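Local structure of erythromycin C-12 hydroxylase (Saccharopolyspora erythraea, 2JJN) at residues A[126-139]-A[366-380]. The protein hydroxylates the macrolactone ring of erythromycin D at C-12, using a heme b cofactor, molecular oxygen and NADPH to produce erythromycin C. The protein carries 2 engineered substitutions. Residues are numbered along the deposited sequence; the frame is centred on the assembly and turned at random. Where two conformers were deposited one is given.
Sequences LADAGESFDLVDVL and ALEEIIARFGRLTVD
The Phe374 ring is packed from both faces and along its rim. Leu377 CD2 lies over one face, offset toward the rim, Arg373 CG sits over the centre of the opposite one, and Leu126 CD2 reaches the edge at CE2 from 4.0 Å. The Phe133 and Phe374 side chains come from opposite directions, Phe133 CE2 3.7 Å from Phe374 CZ; the two ring planes are inclined by 33°, and Ala129 CB covers part of one Phe133 face. Arg373, extended from CG to NE, lays its guanidinium against the backbone at the end of helix 115-127, with Ala127 CA 3.7 Å above the centre of the plane and Phe374 CZ at the edge, in plane. Here the C-terminal ends of helices 115-127 and 356-374 meet beside a small antiparallel sheet. They correspond to helices D and L of the cytochrome P450 fold, which with helix I (228-259) and helix E form its conserved four-helix bundle. In the sheet, strand 400-402 runs between strands 132-134 and 378-379, so the two strands of the contact are joined through a third.

Leu126 is a knob in a hole formed by Glu369, Ile370, Arg373 and Phe374. Its chi1 of -71° sends CG into this hole, where the two methyls part: CD2 goes to the Phe374 rim, while CD1 packs on Ile370 CG1 at 4.0 Å. Farther along, Leu135 CD1 bridges Ile370 CD1 and Leu377 CD1, and Leu139 CD2 closes on Ala366 CB; Val254 and Leu250 of helix 228-259 touch these leucines too. Glu369 turns its carboxylate to Arg123 and Arg119 of helix 115-127, salt bridges that add a polar tie between the two helices.

Between the two segments themselves, a water carries the polar link: it accepts from Arg373 NE at 2.9 Å and donates to Leu126 O and, at 2.7 Å, to Gly130 O.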
ATOM      1  N   LEU A 126      10.482  19.762   2.707  1.00 18.59           N
ATOM      2  CA  LEU A 126      11.345  19.615   3.907  1.00 18.47           C
ATOM      3  C   LEU A 126      12.068  20.923   4.255  1.00 20.04           C
ATOM      4  O   LEU A 126      12.292  21.201   5.434  1.00 19.91           O
ATOM      5  CB  LEU A 126      12.383  18.509   3.676  1.00 18.24           C
ATOM      6  CG  LEU A 126      11.792  17.078   3.666  1.00 18.95           C
ATOM      7  CD1 LEU A 126      12.902  16.124   3.365  1.00 19.50           C
ATOM      8  CD2 LEU A 126      11.105  16.782   4.999  1.00 19.06           C
ATOM      9  N   ALA A 127      12.405  21.729   3.244  1.00 18.97           N
ATOM     10  CA  ALA A 127      13.192  22.959   3.511  1.00 18.99           C
ATOM     11  C   ALA A 127      12.455  23.980   4.386  1.00 20.01           C
ATOM     12  O   ALA A 127      13.069  24.806   5.059  1.00 20.07           O
ATOM     13  CB  ALA A 127      13.643  23.580   2.217  1.00 18.49           C
ATOM     14  N   ASP A 128      11.130  23.867   4.429  1.00 21.53           N
ATOM     15  CA  ASP A 128      10.328  24.786   5.204  1.00 22.15           C
ATOM     16  C   ASP A 128       9.801  24.266   6.534  1.00 22.86           C
ATOM     17  O   ASP A 128       9.097  24.987   7.254  1.00 24.66           O
ATOM     18  CB  ASP A 128       9.169  25.250   4.326  1.00 23.14           C
ATOM     19  CG  ASP A 128       9.639  26.144   3.209  1.00 26.90           C
ATOM     20  OD1 ASP A 128      10.640  26.845   3.435  1.00 27.58           O
ATOM     21  OD2 ASP A 128       9.017  26.114   2.135  1.00 32.36           O
ATOM     22  N   ALA A 129      10.171  23.051   6.899  1.00 20.29           N
ATOM     23  CA  ALA A 129       9.475  22.392   8.017  1.00 20.10           C
ATOM     24  C   ALA A 129      10.083  22.615   9.411  1.00 19.10           C
ATOM     25  O   ALA A 129       9.504  22.177  10.428  1.00 20.38           O
ATOM     26  CB  ALA A 129       9.378  20.913   7.727  1.00 19.73           C
ATOM     27  N   GLY A 130      11.245  23.263   9.476  1.00 17.99           N
ATOM     28  CA  GLY A 130      11.957  23.410  10.759  1.00 16.26           C
ATOM     29  C   GLY A 130      12.446  22.089  11.291  1.00 16.78           C
ATOM     30  O   GLY A 130      12.547  21.106  10.542  1.00 16.81           O
ATOM     31  N   GLU A 131      12.789  22.069  12.585  1.00 14.78           N
ATOM     32  CA  GLU A 131      13.430  20.923  13.179  1.00 14.88           C
ATOM     33  C   GLU A 131      12.498  20.049  14.026  1.00 14.49           C
ATOM     34  O   GLU A 131      12.898  18.959  14.463  1.00 17.16           O
ATOM     35  CB  GLU A 131      14.625  21.380  14.001  1.00 14.07           C
ATOM     36  CG  GLU A 131      15.682  22.063  13.157  0.50 13.98           C
ATOM     37  CD  GLU A 131      16.933  22.385  13.939  0.50 16.38           C
ATOM     38  OE1 GLU A 131      16.820  22.658  15.156  0.50 18.44           O
ATOM     39  OE2 GLU A 131      18.024  22.395  13.328  0.50 17.04           O
ATOM     40  N   SER A 132      11.276  20.513  14.281  1.00 13.47           N
ATOM     41  CA  SER A 132      10.264  19.722  14.984  1.00 13.98           C
ATOM     42  C   SER A 132       8.984  19.801  14.183  1.00 13.63           C
ATOM     43  O   SER A 132       8.433  20.890  13.983  1.00 14.73           O
ATOM     44  CB  SER A 132      10.036  20.341  16.374  1.00 13.34           C
ATOM     45  OG  SER A 132       8.900  19.785  17.000  0.50 12.17           O
ATOM     46  N   PHE A 133       8.526  18.660  13.645  1.00 11.60           N
ATOM     47  CA  PHE A 133       7.394  18.683  12.719  1.00 11.86           C
ATOM     48  C   PHE A 133       6.846  17.274  12.580  1.00 11.67           C
ATOM     49  O   PHE A 133       7.490  16.321  13.006  1.00 12.79           O
ATOM     50  CB  PHE A 133       7.802  19.234  11.341  1.00 12.18           C
ATOM     51  CG  PHE A 133       8.902  18.451  10.657  1.00 11.91           C
ATOM     52  CD1 PHE A 133       8.571  17.413   9.762  1.00 12.61           C
ATOM     53  CD2 PHE A 133      10.249  18.785  10.835  1.00 12.11           C
ATOM     54  CE1 PHE A 133       9.559  16.716   9.051  1.00 11.73           C
ATOM     55  CE2 PHE A 133      11.267  18.077  10.173  1.00 13.58           C
ATOM     56  CZ  PHE A 133      10.932  17.005   9.296  1.00 13.23           C
ATOM     57  N   ASP A 134       5.643  17.186  12.005  1.00 12.16           N
ATOM     58  CA  ASP A 134       5.024  15.901  11.764  1.00 12.01           C
ATOM     59  C   ASP A 134       5.489  15.436  10.386  1.00 12.46           C
ATOM     60  O   ASP A 134       5.173  16.100   9.401  1.00 12.65           O
ATOM     61  CB  ASP A 134       3.502  16.019  11.799  1.00 13.56           C
ATOM     62  CG  ASP A 134       2.817  14.776  11.335  1.00 14.52           C
ATOM     63  OD1 ASP A 134       1.642  14.879  10.888  1.00 17.59           O
ATOM     64  OD2 ASP A 134       3.411  13.690  11.355  1.00 14.08           O
ATOM     65  N   LEU A 135       6.247  14.336  10.306  1.00 16.57           N
ATOM     66  CA  LEU A 135       6.677  13.852   9.007  1.00 17.70           C
ATOM     67  C   LEU A 135       5.505  13.564   8.074  1.00 19.10           C
ATOM     68  O   LEU A 135       5.609  13.727   6.869  1.00 19.68           O
ATOM     69  CB  LEU A 135       7.499  12.560   9.190  1.00 18.69           C
ATOM     70  CG  LEU A 135       8.089  11.973   7.912  1.00 21.63           C
ATOM     71  CD1 LEU A 135       9.141  12.902   7.431  1.00 23.16           C
ATOM     72  CD2 LEU A 135       8.619  10.586   8.167  1.00 23.96           C
ATOM     73  N   VAL A 136       4.371  13.120   8.636  1.00 17.97           N
ATOM     74  CA  VAL A 136       3.245  12.765   7.782  1.00 20.04           C
ATOM     75  C   VAL A 136       2.603  14.039   7.178  1.00 19.86           C
ATOM     76  O   VAL A 136       2.464  14.172   5.971  1.00 20.31           O
ATOM     77  CB  VAL A 136       2.203  11.927   8.562  1.00 20.20           C
ATOM     78  CG1 VAL A 136       0.973  11.651   7.680  1.00 21.49           C
ATOM     79  CG2 VAL A 136       2.804  10.630   9.039  1.00 20.64           C
ATOM     80  N   ASP A 137       2.163  14.989   8.018  1.00 20.96           N
ATOM     81  CA  ASP A 137       1.581  16.190   7.497  1.00 21.98           C
ATOM     82  C   ASP A 137       2.513  16.953   6.551  1.00 21.18           C
ATOM     83  O   ASP A 137       2.047  17.559   5.572  1.00 23.39           O
ATOM     84  CB  ASP A 137       1.145  17.148   8.624  1.00 23.06           C
ATOM     85  CG  ASP A 137      -0.099  16.712   9.332  1.00 27.41           C
ATOM     86  OD1 ASP A 137      -0.754  15.727   8.932  1.00 29.25           O
ATOM     87  OD2 ASP A 137      -0.382  17.361  10.368  1.00 29.41           O
ATOM     88  N   VAL A 138       3.827  16.933   6.854  1.00 20.76           N
ATOM     89  CA  VAL A 138       4.770  17.785   6.112  1.00 20.62           C
ATOM     90  C   VAL A 138       5.148  17.144   4.779  1.00 19.65           C
ATOM     91  O   VAL A 138       5.236  17.829   3.750  1.00 21.43           O
ATOM     92  CB  VAL A 138       6.046  18.087   6.911  1.00 20.39           C
ATOM     93  CG1 VAL A 138       7.147  18.717   6.024  1.00 19.65           C
ATOM     94  CG2 VAL A 138       5.707  19.049   8.052  1.00 22.80           C
ATOM     95  N   LEU A 139       5.391  15.827   4.807  1.00 18.89           N
ATOM     96  CA  LEU A 139       5.964  15.165   3.622  1.00 19.80           C
ATOM     97  C   LEU A 139       5.237  13.889   3.217  1.00 19.77           C
ATOM     98  O   LEU A 139       4.913  13.711   2.030  1.00 20.53           O
ATOM     99  CB  LEU A 139       7.446  14.824   3.865  1.00 19.20           C
ATOM    100  CG  LEU A 139       8.124  14.100   2.683  1.00 18.11           C
ATOM    101  CD1 LEU A 139       8.133  14.973   1.429  1.00 19.86           C
ATOM    102  CD2 LEU A 139       9.553  13.686   2.997  1.00 21.21           C
ATOM    103  N   ALA A 366      12.664  10.204  -1.157  1.00 17.96           N
ATOM    104  CA  ALA A 366      12.336  10.807   0.130  1.00 17.93           C
ATOM    105  C   ALA A 366      13.418  10.519   1.182  1.00 17.71           C
ATOM    106  O   ALA A 366      13.822  11.445   1.950  1.00 18.40           O
ATOM    107  CB  ALA A 366      10.980  10.300   0.619  1.00 19.11           C
ATOM    108  N   LEU A 367      13.876   9.271   1.271  1.00 17.53           N
ATOM    109  CA  LEU A 367      14.907   8.992   2.258  1.00 16.97           C
ATOM    110  C   LEU A 367      16.247   9.700   1.918  1.00 18.02           C
ATOM    111  O   LEU A 367      16.914  10.252   2.832  1.00 18.34           O
ATOM    112  CB  LEU A 367      15.100   7.492   2.420  1.00 16.39           C
ATOM    113  CG  LEU A 367      16.115   7.064   3.498  1.00 17.23           C
ATOM    114  CD1 LEU A 367      15.713   7.670   4.830  1.00 20.09           C
ATOM    115  CD2 LEU A 367      16.124   5.524   3.613  1.00 18.60           C
ATOM    116  N   GLU A 368      16.574   9.736   0.628  1.00 18.33           N
ATOM    117  CA  GLU A 368      17.751  10.501   0.216  1.00 18.40           C
ATOM    118  C   GLU A 368      17.688  11.931   0.705  1.00 17.48           C
ATOM    119  O   GLU A 368      18.693  12.486   1.178  1.00 19.02           O
ATOM    120  CB  GLU A 368      17.887  10.491  -1.299  1.00 18.52           C
ATOM    121  CG  GLU A 368      18.339   9.116  -1.855  1.00 19.12           C
ATOM    122  CD  GLU A 368      18.302   9.101  -3.389  1.00 21.65           C
ATOM    123  OE1 GLU A 368      17.736  10.036  -4.011  1.00 22.58           O
ATOM    124  OE2 GLU A 368      18.806   8.121  -3.996  1.00 21.99           O
ATOM    125  N   GLU A 369      16.508  12.551   0.555  1.00 17.30           N
ATOM    126  CA  GLU A 369      16.374  13.977   0.863  1.00 17.02           C
ATOM    127  C   GLU A 369      16.328  14.234   2.359  1.00 17.64           C
ATOM    128  O   GLU A 369      16.824  15.261   2.838  1.00 17.07           O
ATOM    129  CB  GLU A 369      15.125  14.531   0.168  1.00 18.18           C
ATOM    130  CG  GLU A 369      15.259  14.516  -1.331  1.00 18.12           C
ATOM    131  CD  GLU A 369      16.339  15.477  -1.808  1.00 19.56           C
ATOM    132  OE1 GLU A 369      16.341  16.605  -1.279  1.00 19.55           O
ATOM    133  OE2 GLU A 369      17.179  15.089  -2.649  1.00 19.79           O
ATOM    134  N   ILE A 370      15.747  13.288   3.115  1.00 17.85           N
ATOM    135  CA  ILE A 370      15.741  13.399   4.570  1.00 17.31           C
ATOM    136  C   ILE A 370      17.183  13.396   5.041  1.00 18.08           C
ATOM    137  O   ILE A 370      17.583  14.215   5.890  1.00 18.60           O
ATOM    138  CB  ILE A 370      14.938  12.260   5.194  1.00 17.16           C
ATOM    139  CG1 ILE A 370      13.439  12.506   4.921  1.00 17.82           C
ATOM    140  CG2 ILE A 370      15.242  12.126   6.698  1.00 17.57           C
ATOM    141  CD1 ILE A 370      12.560  11.293   5.283  1.00 16.80           C
ATOM    142  N   ILE A 371      17.950  12.444   4.508  1.00 18.26           N
ATOM    143  CA  ILE A 371      19.336  12.295   4.997  1.00 18.29           C
ATOM    144  C   ILE A 371      20.170  13.496   4.517  1.00 18.04           C
ATOM    145  O   ILE A 371      21.010  14.027   5.276  1.00 18.70           O
ATOM    146  CB  ILE A 371      19.905  10.970   4.500  1.00 19.07           C
ATOM    147  CG1 ILE A 371      19.249   9.840   5.289  1.00 19.36           C
ATOM    148  CG2 ILE A 371      21.418  10.910   4.705  1.00 20.30           C
ATOM    149  CD1 ILE A 371      19.573   8.429   4.705  1.00 21.67           C
ATOM    150  N   ALA A 372      19.953  13.947   3.271  1.00 16.99           N
ATOM    151  CA  ALA A 372      20.707  15.085   2.749  1.00 16.68           C
ATOM    152  C   ALA A 372      20.530  16.320   3.613  1.00 16.94           C
ATOM    153  O   ALA A 372      21.486  17.065   3.884  1.00 18.65           O
ATOM    154  CB  ALA A 372      20.294  15.395   1.274  1.00 16.38           C
ATOM    155  N   ARG A 373      19.298  16.571   4.052  1.00 17.23           N
ATOM    156  CA  ARG A 373      19.047  17.785   4.826  1.00 16.91           C
ATOM    157  C   ARG A 373      19.392  17.628   6.276  1.00 15.31           C
ATOM    158  O   ARG A 373      20.014  18.537   6.880  1.00 17.87           O
ATOM    159  CB  ARG A 373      17.577  18.257   4.672  1.00 17.34           C
ATOM    160  CG  ARG A 373      17.333  19.560   5.426  1.00 17.66           C
ATOM    161  CD  ARG A 373      15.930  20.134   5.153  1.00 18.23           C
ATOM    162  NE  ARG A 373      15.574  21.182   6.140  1.00 16.95           N
ATOM    163  CZ  ARG A 373      15.885  22.473   6.043  1.00 16.64           C
ATOM    164  NH1 ARG A 373      16.630  22.942   5.028  1.00 17.02           N
ATOM    165  NH2 ARG A 373      15.508  23.309   7.003  1.00 16.56           N
ATOM    166  N   PHE A 374      19.008  16.513   6.870  1.00  9.65           N
ATOM    167  CA  PHE A 374      19.033  16.430   8.357  1.00 10.02           C
ATOM    168  C   PHE A 374      20.072  15.417   8.843  1.00  9.76           C
ATOM    169  O   PHE A 374      20.405  15.422  10.060  1.00 10.80           O
ATOM    170  CB  PHE A 374      17.692  15.920   8.838  1.00  9.75           C
ATOM    171  CG  PHE A 374      16.498  16.795   8.494  1.00  9.18           C
ATOM    172  CD1 PHE A 374      16.332  18.075   9.050  1.00 10.10           C
ATOM    173  CD2 PHE A 374      15.533  16.309   7.621  1.00  8.13           C
ATOM    174  CE1 PHE A 374      15.199  18.857   8.776  1.00 10.61           C
ATOM    175  CE2 PHE A 374      14.370  17.067   7.333  1.00 12.07           C
ATOM    176  CZ  PHE A 374      14.194  18.351   7.932  1.00 11.11           C
ATOM    177  N   GLY A 375      20.526  14.542   7.959  1.00 10.17           N
ATOM    178  CA  GLY A 375      21.362  13.374   8.347  1.00 10.96           C
ATOM    179  C   GLY A 375      20.600  12.238   9.021  1.00 10.53           C
ATOM    180  O   GLY A 375      20.921  11.080   8.805  1.00 12.64           O
ATOM    181  N   ARG A 376      19.640  12.577   9.871  1.00 10.46           N
ATOM    182  CA  ARG A 376      18.764  11.611  10.543  1.00  9.59           C
ATOM    183  C   ARG A 376      17.527  12.328  11.095  1.00  9.13           C
ATOM    184  O   ARG A 376      17.500  13.569  11.184  1.00  9.99           O
ATOM    185  CB  ARG A 376      19.535  10.904  11.672  1.00 10.68           C
ATOM    186  CG  ARG A 376      19.910  11.865  12.806  1.00 11.57           C
ATOM    187  CD  ARG A 376      20.640  11.139  13.978  1.00 12.91           C
ATOM    188  NE  ARG A 376      21.976  10.790  13.489  1.00 18.48           N
ATOM    189  CZ  ARG A 376      22.495   9.564  13.368  1.00 17.44           C
ATOM    190  NH1 ARG A 376      21.891   8.455  13.805  1.00 17.75           N
ATOM    191  NH2 ARG A 376      23.706   9.463  12.871  1.00 22.61           N
ATOM    192  N   LEU A 377      16.506  11.548  11.408  1.00  9.26           N
ATOM    193  CA  LEU A 377      15.371  12.026  12.190  1.00  9.81           C
ATOM    194  C   LEU A 377      15.130  11.021  13.307  1.00 11.86           C
ATOM    195  O   LEU A 377      15.491   9.855  13.170  1.00 13.06           O
ATOM    196  CB  LEU A 377      14.108  12.055  11.341  1.00  9.97           C
ATOM    197  CG  LEU A 377      14.170  13.145  10.283  1.00 11.10           C
ATOM    198  CD1 LEU A 377      12.914  12.963   9.363  1.00 11.88           C
ATOM    199  CD2 LEU A 377      14.160  14.562  10.862  1.00 13.03           C
ATOM    200  N   THR A 378      14.542  11.494  14.413  1.00 11.57           N
ATOM    201  CA  THR A 378      14.075  10.571  15.464  1.00 11.04           C
ATOM    202  C   THR A 378      12.595  10.850  15.757  1.00 10.95           C
ATOM    203  O   THR A 378      12.103  11.950  15.480  1.00 10.90           O
ATOM    204  CB  THR A 378      14.870  10.768  16.771  1.00 10.45           C
ATOM    205  OG1 THR A 378      14.561   9.717  17.694  1.00 12.32           O
ATOM    206  CG2 THR A 378      14.533  12.149  17.457  1.00 12.35           C
ATOM    207  N   VAL A 379      11.857   9.826  16.201  1.00 11.58           N
ATOM    208  CA  VAL A 379      10.448  10.000  16.539  1.00 11.82           C
ATOM    209  C   VAL A 379      10.301  10.727  17.882  1.00 13.91           C
ATOM    210  O   VAL A 379      10.973  10.320  18.841  1.00 16.54           O
ATOM    211  CB  VAL A 379       9.711   8.617  16.527  1.00 11.92           C
ATOM    212  CG1 VAL A 379       8.272   8.814  16.936  1.00 13.81           C
ATOM    213  CG2 VAL A 379       9.903   7.980  15.135  1.00 14.69           C
ATOM    214  N   ASP A 380       9.462  11.771  17.905  1.00 16.35           N
ATOM    215  CA  ASP A 380       9.171  12.644  19.095  1.00 21.61           C
ATOM    216  C   ASP A 380       7.925  12.128  19.818  1.00 24.46           C
ATOM    217  O   ASP A 380       6.779  12.174  19.287  1.00 24.23           O
ATOM    218  CB  ASP A 380       8.986  14.094  18.589  1.00 22.73           C
ATOM    219  CG  ASP A 380       8.497  15.101  19.662  1.00 26.21           C
ATOM    220  OD1 ASP A 380       8.561  14.797  20.884  1.00 24.15           O
ATOM    221  OD2 ASP A 380       8.066  16.229  19.239  1.00 27.19           O
TER
HETATM  222  O   HOH W   1      13.387  21.467   8.028  1.00 13.20           O
HETATM  223  O   HOH W   2       8.122  17.080  16.664  1.00 20.14           O